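Local coordinates for mitogen-activated protein kinase kinase kinase 7 interacting protein 1 (PDB 2IRM) that probably acts as a PP2C-family adapter that binds the kinase TAK1 and triggers its autophosphorylation and activation, at residues Ala150-Ile162 with Tyr168-Cys180. Sequence-based numbering, arbitrary orientation.
Sequences ALSVGSSAVLALI and YLGNIGNCRALLC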
ATOM      1  N   ALA A 150       2.341  12.215 -16.652  1.00 52.06           N
ATOM      2  CA  ALA A 150       1.966  10.858 -16.286  1.00 51.44           C
ATOM      3  C   ALA A 150       3.083  10.249 -15.448  1.00 50.96           C
ATOM      4  O   ALA A 150       2.883   9.227 -14.807  1.00 51.44           O
ATOM      5  CB  ALA A 150       1.731  10.018 -17.536  1.00 51.32           C
ATOM      6  N   LEU A 151       4.259  10.876 -15.456  1.00 49.98           N
ATOM      7  CA  LEU A 151       5.355  10.450 -14.589  1.00 49.07           C
ATOM      8  C   LEU A 151       5.086  10.790 -13.115  1.00 48.83           C
ATOM      9  O   LEU A 151       6.004  10.911 -12.300  1.00 48.64           O
ATOM     10  CB  LEU A 151       6.707  10.994 -15.074  1.00 48.88           C
ATOM     11  CG  LEU A 151       6.787  12.361 -15.736  1.00 48.39           C
ATOM     12  CD1 LEU A 151       6.564  13.446 -14.724  1.00 48.92           C
ATOM     13  CD2 LEU A 151       8.134  12.533 -16.378  1.00 48.59           C
ATOM     14  N   SER A 152       3.807  10.943 -12.796  1.00 48.53           N
ATOM     15  CA  SER A 152       3.357  11.057 -11.422  1.00 48.44           C
ATOM     16  C   SER A 152       2.933   9.679 -10.935  1.00 48.22           C
ATOM     17  O   SER A 152       2.530   9.524  -9.776  1.00 48.44           O
ATOM     18  CB  SER A 152       2.156  11.998 -11.329  1.00 48.59           C
ATOM     19  OG  SER A 152       0.961  11.340 -11.748  1.00 49.06           O
ATOM     20  N   VAL A 153       2.994   8.692 -11.831  1.00 47.54           N
ATOM     21  CA  VAL A 153       2.585   7.329 -11.501  1.00 46.93           C
ATOM     22  C   VAL A 153       3.653   6.656 -10.650  1.00 46.41           C
ATOM     23  O   VAL A 153       4.834   6.715 -10.976  1.00 46.41           O
ATOM     24  CB  VAL A 153       2.288   6.473 -12.771  1.00 46.98           C
ATOM     25  CG1 VAL A 153       1.978   5.032 -12.396  1.00 46.77           C
ATOM     26  CG2 VAL A 153       1.113   7.061 -13.566  1.00 47.16           C
ATOM     27  N   GLY A 154       3.220   6.040  -9.554  1.00 45.75           N
ATOM     28  CA  GLY A 154       4.089   5.247  -8.696  1.00 45.11           C
ATOM     29  C   GLY A 154       3.281   4.226  -7.921  1.00 44.71           C
ATOM     30  O   GLY A 154       2.116   3.989  -8.240  1.00 44.60           O
ATOM     31  N   SER A 155       3.886   3.623  -6.898  1.00 44.40           N
ATOM     32  CA  SER A 155       3.190   2.598  -6.118  1.00 44.39           C
ATOM     33  C   SER A 155       3.669   2.409  -4.684  1.00 44.34           C
ATOM     34  O   SER A 155       4.871   2.330  -4.421  1.00 44.69           O
ATOM     35  CB  SER A 155       3.248   1.249  -6.830  1.00 44.38           C
ATOM     36  OG  SER A 155       2.496   0.282  -6.125  1.00 44.76           O
ATOM     37  N   SER A 156       2.716   2.331  -3.760  1.00 44.01           N
ATOM     38  CA  SER A 156       2.999   1.833  -2.425  1.00 43.76           C
ATOM     39  C   SER A 156       3.118   0.327  -2.527  1.00 43.49           C
ATOM     40  O   SER A 156       2.644  -0.265  -3.501  1.00 43.56           O
ATOM     41  CB  SER A 156       1.867   2.192  -1.465  1.00 43.85           C
ATOM     42  OG  SER A 156       2.027   3.505  -0.976  1.00 43.96           O
ATOM     43  N   ALA A 157       3.727  -0.291  -1.518  1.00 43.21           N
ATOM     44  CA  ALA A 157       3.965  -1.737  -1.517  1.00 42.81           C
ATOM     45  C   ALA A 157       4.027  -2.299  -0.105  1.00 42.48           C
ATOM     46  O   ALA A 157       4.593  -1.667   0.786  1.00 43.24           O
ATOM     47  CB  ALA A 157       5.260  -2.036  -2.244  1.00 42.68           C
ATOM     48  N   VAL A 158       3.455  -3.479   0.108  1.00 41.82           N
ATOM     49  CA  VAL A 158       3.710  -4.222   1.346  1.00 41.30           C
ATOM     50  C   VAL A 158       3.912  -5.686   1.023  1.00 41.23           C
ATOM     51  O   VAL A 158       3.013  -6.330   0.489  1.00 41.27           O
ATOM     52  CB  VAL A 158       2.566  -4.088   2.365  1.00 41.21           C
ATOM     53  CG1 VAL A 158       1.258  -4.608   1.778  1.00 41.23           C
ATOM     54  CG2 VAL A 158       2.909  -4.818   3.659  1.00 40.63           C
ATOM     55  N   LEU A 159       5.088  -6.222   1.325  1.00 41.08           N
ATOM     56  CA  LEU A 159       5.303  -7.635   1.045  1.00 40.90           C
ATOM     57  C   LEU A 159       5.877  -8.438   2.188  1.00 40.12           C
ATOM     58  O   LEU A 159       7.003  -8.233   2.608  1.00 39.87           O
ATOM     59  CB  LEU A 159       6.044  -7.869  -0.288  1.00 41.27           C
ATOM     60  CG  LEU A 159       7.355  -7.223  -0.741  1.00 42.00           C
ATOM     61  CD1 LEU A 159       8.537  -7.776   0.043  1.00 43.76           C
ATOM     62  CD2 LEU A 159       7.567  -7.498  -2.225  1.00 41.14           C
ATOM     63  N   ALA A 160       5.052  -9.353   2.684  1.00 39.73           N
ATOM     64  CA  ALA A 160       5.441 -10.331   3.687  1.00 39.25           C
ATOM     65  C   ALA A 160       5.963 -11.568   2.987  1.00 38.95           C
ATOM     66  O   ALA A 160       5.318 -12.090   2.078  1.00 38.57           O
ATOM     67  CB  ALA A 160       4.253 -10.688   4.572  1.00 39.15           C
ATOM     68  N   LEU A 161       7.135 -12.024   3.424  1.00 38.78           N
ATOM     69  CA  LEU A 161       7.806 -13.181   2.839  1.00 38.84           C
ATOM     70  C   LEU A 161       8.083 -14.237   3.906  1.00 38.93           C
ATOM     71  O   LEU A 161       9.011 -14.099   4.696  1.00 39.20           O
ATOM     72  CB  LEU A 161       9.101 -12.726   2.147  1.00 38.67           C
ATOM     73  CG  LEU A 161      10.000 -13.628   1.289  1.00 38.48           C
ATOM     74  CD1 LEU A 161      11.218 -14.071   2.070  1.00 38.30           C
ATOM     75  CD2 LEU A 161       9.275 -14.826   0.684  1.00 38.17           C
ATOM     76  N   ILE A 162       7.264 -15.283   3.937  1.00 39.17           N
ATOM     77  CA  ILE A 162       7.455 -16.369   4.899  1.00 39.68           C
ATOM     78  C   ILE A 162       8.442 -17.413   4.374  1.00 40.08           C
ATOM     79  O   ILE A 162       8.102 -18.261   3.529  1.00 40.12           O
ATOM     80  CB  ILE A 162       6.125 -17.051   5.310  1.00 39.65           C
ATOM     81  CG1 ILE A 162       5.082 -15.996   5.695  1.00 39.87           C
ATOM     82  CG2 ILE A 162       6.367 -18.053   6.451  1.00 39.17           C
ATOM     83  CD1 ILE A 162       3.727 -16.564   6.096  1.00 39.87           C
ATOM     84  N   TYR A 168       9.386 -12.276   7.124  1.00 42.13           N
ATOM     85  CA  TYR A 168      10.145 -11.089   6.774  1.00 42.02           C
ATOM     86  C   TYR A 168       9.174 -10.127   6.156  1.00 42.35           C
ATOM     87  O   TYR A 168       8.235 -10.546   5.482  1.00 42.63           O
ATOM     88  CB  TYR A 168      11.234 -11.441   5.771  1.00 41.70           C
ATOM     89  CG  TYR A 168      12.301 -12.320   6.357  1.00 41.49           C
ATOM     90  CD1 TYR A 168      12.097 -13.693   6.512  1.00 41.21           C
ATOM     91  CD2 TYR A 168      13.514 -11.784   6.774  1.00 41.42           C
ATOM     92  CE1 TYR A 168      13.075 -14.509   7.067  1.00 40.88           C
ATOM     93  CE2 TYR A 168      14.503 -12.595   7.327  1.00 41.62           C
ATOM     94  CZ  TYR A 168      14.273 -13.953   7.469  1.00 41.09           C
ATOM     95  OH  TYR A 168      15.243 -14.752   8.018  1.00 41.15           O
ATOM     96  N   LEU A 169       9.388  -8.840   6.372  1.00 42.68           N
ATOM     97  CA  LEU A 169       8.417  -7.858   5.928  1.00 43.18           C
ATOM     98  C   LEU A 169       9.099  -6.618   5.375  1.00 43.47           C
ATOM     99  O   LEU A 169       9.873  -5.956   6.065  1.00 43.92           O
ATOM    100  CB  LEU A 169       7.481  -7.506   7.089  1.00 43.36           C
ATOM    101  CG  LEU A 169       6.168  -6.742   6.857  1.00 44.26           C
ATOM    102  CD1 LEU A 169       6.407  -5.234   6.706  1.00 45.33           C
ATOM    103  CD2 LEU A 169       5.361  -7.289   5.681  1.00 44.45           C
ATOM    104  N   GLY A 170       8.814  -6.309   4.121  1.00 43.67           N
ATOM    105  CA  GLY A 170       9.366  -5.124   3.495  1.00 44.30           C
ATOM    106  C   GLY A 170       8.218  -4.283   3.001  1.00 45.02           C
ATOM    107  O   GLY A 170       7.370  -4.782   2.257  1.00 45.51           O
ATOM    108  N   ASN A 171       8.168  -3.019   3.426  1.00 45.34           N
ATOM    109  CA  ASN A 171       7.112  -2.113   2.977  1.00 45.46           C
ATOM    110  C   ASN A 171       7.626  -0.723   2.635  1.00 45.29           C
ATOM    111  O   ASN A 171       8.658  -0.292   3.147  1.00 45.12           O
ATOM    112  CB  ASN A 171       5.967  -2.044   4.004  1.00 45.85           C
ATOM    113  CG  ASN A 171       6.056  -0.819   4.932  1.00 46.70           C
ATOM    114  OD1 ASN A 171       5.622   0.280   4.570  1.00 48.13           O
ATOM    115  ND2 ASN A 171       6.595  -1.017   6.136  1.00 46.00           N
ATOM    116  N   ILE A 172       6.893  -0.049   1.752  1.00 45.26           N
ATOM    117  CA  ILE A 172       7.096   1.357   1.440  1.00 45.46           C
ATOM    118  C   ILE A 172       5.738   1.998   1.154  1.00 46.37           C
ATOM    119  O   ILE A 172       4.875   1.395   0.505  1.00 46.66           O
ATOM    120  CB  ILE A 172       8.064   1.565   0.260  1.00 44.92           C
ATOM    121  CG1 ILE A 172       8.436   3.038   0.120  1.00 44.38           C
ATOM    122  CG2 ILE A 172       7.474   1.044  -1.030  1.00 45.07           C
ATOM    123  CD1 ILE A 172       9.751   3.287  -0.602  1.00 43.33           C
ATOM    124  N   GLY A 173       5.537   3.210   1.664  1.00 46.99           N
ATOM    125  CA  GLY A 173       4.309   3.951   1.382  1.00 47.54           C
ATOM    126  C   GLY A 173       3.129   3.581   2.255  1.00 47.89           C
ATOM    127  O   GLY A 173       3.290   3.319   3.450  1.00 48.04           O
ATOM    128  N   ASN A 174       1.947   3.545   1.641  1.00 48.02           N
ATOM    129  CA  ASN A 174       0.677   3.483   2.361  1.00 47.97           C
ATOM    130  C   ASN A 174       0.237   2.127   2.875  1.00 47.92           C
ATOM    131  O   ASN A 174      -0.345   2.045   3.956  1.00 48.31           O
ATOM    132  CB  ASN A 174      -0.436   4.103   1.519  1.00 48.10           C
ATOM    133  CG  ASN A 174      -0.324   5.621   1.430  1.00 48.82           C
ATOM    134  OD1 ASN A 174       0.526   6.245   2.078  1.00 48.75           O
ATOM    135  ND2 ASN A 174      -1.190   6.221   0.628  1.00 49.96           N
ATOM    136  N   CYS A 175       0.501   1.072   2.112  1.00 47.80           N
ATOM    137  CA  CYS A 175       0.125  -0.293   2.508  1.00 47.94           C
ATOM    138  C   CYS A 175       0.607  -0.661   3.917  1.00 47.63           C
ATOM    139  O   CYS A 175       1.598  -0.102   4.409  1.00 47.68           O
ATOM    140  CB  CYS A 175       0.660  -1.309   1.498  1.00 48.01           C
ATOM    141  SG  CYS A 175       0.244  -0.990  -0.225  1.00 49.80           S
ATOM    142  N   ARG A 176      -0.076  -1.610   4.554  1.00 47.30           N
ATOM    143  CA  ARG A 176       0.206  -1.923   5.955  1.00 47.26           C
ATOM    144  C   ARG A 176       0.140  -3.407   6.298  1.00 47.18           C
ATOM    145  O   ARG A 176      -0.629  -4.157   5.700  1.00 47.15           O
ATOM    146  CB  ARG A 176      -0.751  -1.136   6.856  1.00 47.41           C
ATOM    147  CG  ARG A 176      -0.316  -0.995   8.312  1.00 47.18           C
ATOM    148  CD  ARG A 176      -1.354  -0.223   9.099  1.00 47.31           C
ATOM    149  NE  ARG A 176      -1.596   1.118   8.562  1.00 47.06           N
ATOM    150  CZ  ARG A 176      -2.674   1.845   8.841  1.00 47.09           C
ATOM    151  NH1 ARG A 176      -3.608   1.355   9.650  1.00 46.67           N
ATOM    152  NH2 ARG A 176      -2.826   3.058   8.317  1.00 46.71           N
ATOM    153  N   ALA A 177       0.933  -3.801   7.295  1.00 47.20           N
ATOM    154  CA  ALA A 177       1.006  -5.176   7.778  1.00 47.26           C
ATOM    155  C   ALA A 177       0.769  -5.291   9.292  1.00 47.48           C
ATOM    156  O   ALA A 177       1.431  -4.624  10.104  1.00 47.38           O
ATOM    157  CB  ALA A 177       2.348  -5.768   7.417  1.00 47.30           C
ATOM    158  N   LEU A 178      -0.176  -6.154   9.659  1.00 47.76           N
ATOM    159  CA  LEU A 178      -0.513  -6.410  11.058  1.00 48.05           C
ATOM    160  C   LEU A 178      -0.313  -7.871  11.431  1.00 48.67           C
ATOM    161  O   LEU A 178      -0.711  -8.771  10.682  1.00 49.02           O
ATOM    162  CB  LEU A 178      -1.967  -6.026  11.340  1.00 47.71           C
ATOM    163  CG  LEU A 178      -2.455  -4.611  11.018  1.00 47.12           C
ATOM    164  CD1 LEU A 178      -3.872  -4.392  11.517  1.00 45.75           C
ATOM    165  CD2 LEU A 178      -1.515  -3.534  11.561  1.00 47.61           C
ATOM    166  N   LEU A 179       0.304  -8.104  12.586  1.00 49.37           N
ATOM    167  CA  LEU A 179       0.373  -9.444  13.161  1.00 50.18           C
ATOM    168  C   LEU A 179      -0.552  -9.535  14.358  1.00 51.02           C
ATOM    169  O   LEU A 179      -0.551  -8.667  15.238  1.00 51.28           O
ATOM    170  CB  LEU A 179       1.798  -9.805  13.579  1.00 49.96           C
ATOM    171  CG  LEU A 179       2.202 -11.285  13.712  1.00 50.12           C
ATOM    172  CD1 LEU A 179       1.750 -11.887  15.028  1.00 51.28           C
ATOM    173  CD2 LEU A 179       1.721 -12.157  12.555  1.00 50.36           C
ATOM    174  N   CYS A 180      -1.348 -10.592  14.391  1.00 51.89           N
ATOM    175  CA  CYS A 180      -2.226 -10.817  15.517  1.00 52.92           C
ATOM    176  C   CYS A 180      -1.663 -11.927  16.365  1.00 53.50           C
ATOM    177  O   CYS A 180      -1.577 -13.082  15.933  1.00 53.72           O
ATOM    178  CB  CYS A 180      -3.636 -11.144  15.045  1.00 52.90           C
ATOM    179  SG  CYS A 180      -4.298  -9.865  13.979  1.00 54.00           S
TER
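Ala157, Leu159 and Leu161 pair with Ile172, Gly170 and Tyr168 through six backbone hydrogen bonds. In this antiparallel ladder Ala157 N lies 2.9 Å from Ile172 O, and Leu161 N lies 2.8 Å from Tyr168 O. The return bond from Tyr168 N to Leu161 O is more bent, at 149°. Where the pairing stops, Ser156 OG accepts a nearly straight bond from Asn174 N. With chi1 at -83°, Ser156 OG lies beside its own backbone N, close to Gly173 CA. Asn174 ND2 is held by Leu223 O.

Val158 points from the hairpin toward the start of the next strand. Val158 CG1 rests on Cys175 CB. Val158 CG2, anti to the backbone N, touches Ala177 CB at 3.9 Å and Leu169 CD2 at 4.0 Å. Leu169 CD2 also reaches Ala160 CB. On the other face, Ala157 CB meets Ile172 CG2 at 4.0 Å. Leu161 O sits at the edge of the Tyr168 ring. Helix 87-108 packs on Tyr168 and Ile172.

Strands 154-163 and 166-172 form a buried beta hairpin in one sheet. The chain then turns at Gly173 into strand 176-181 of the second sheet. This crossing joins the two antiparallel sheets of the PP2C beta sandwich.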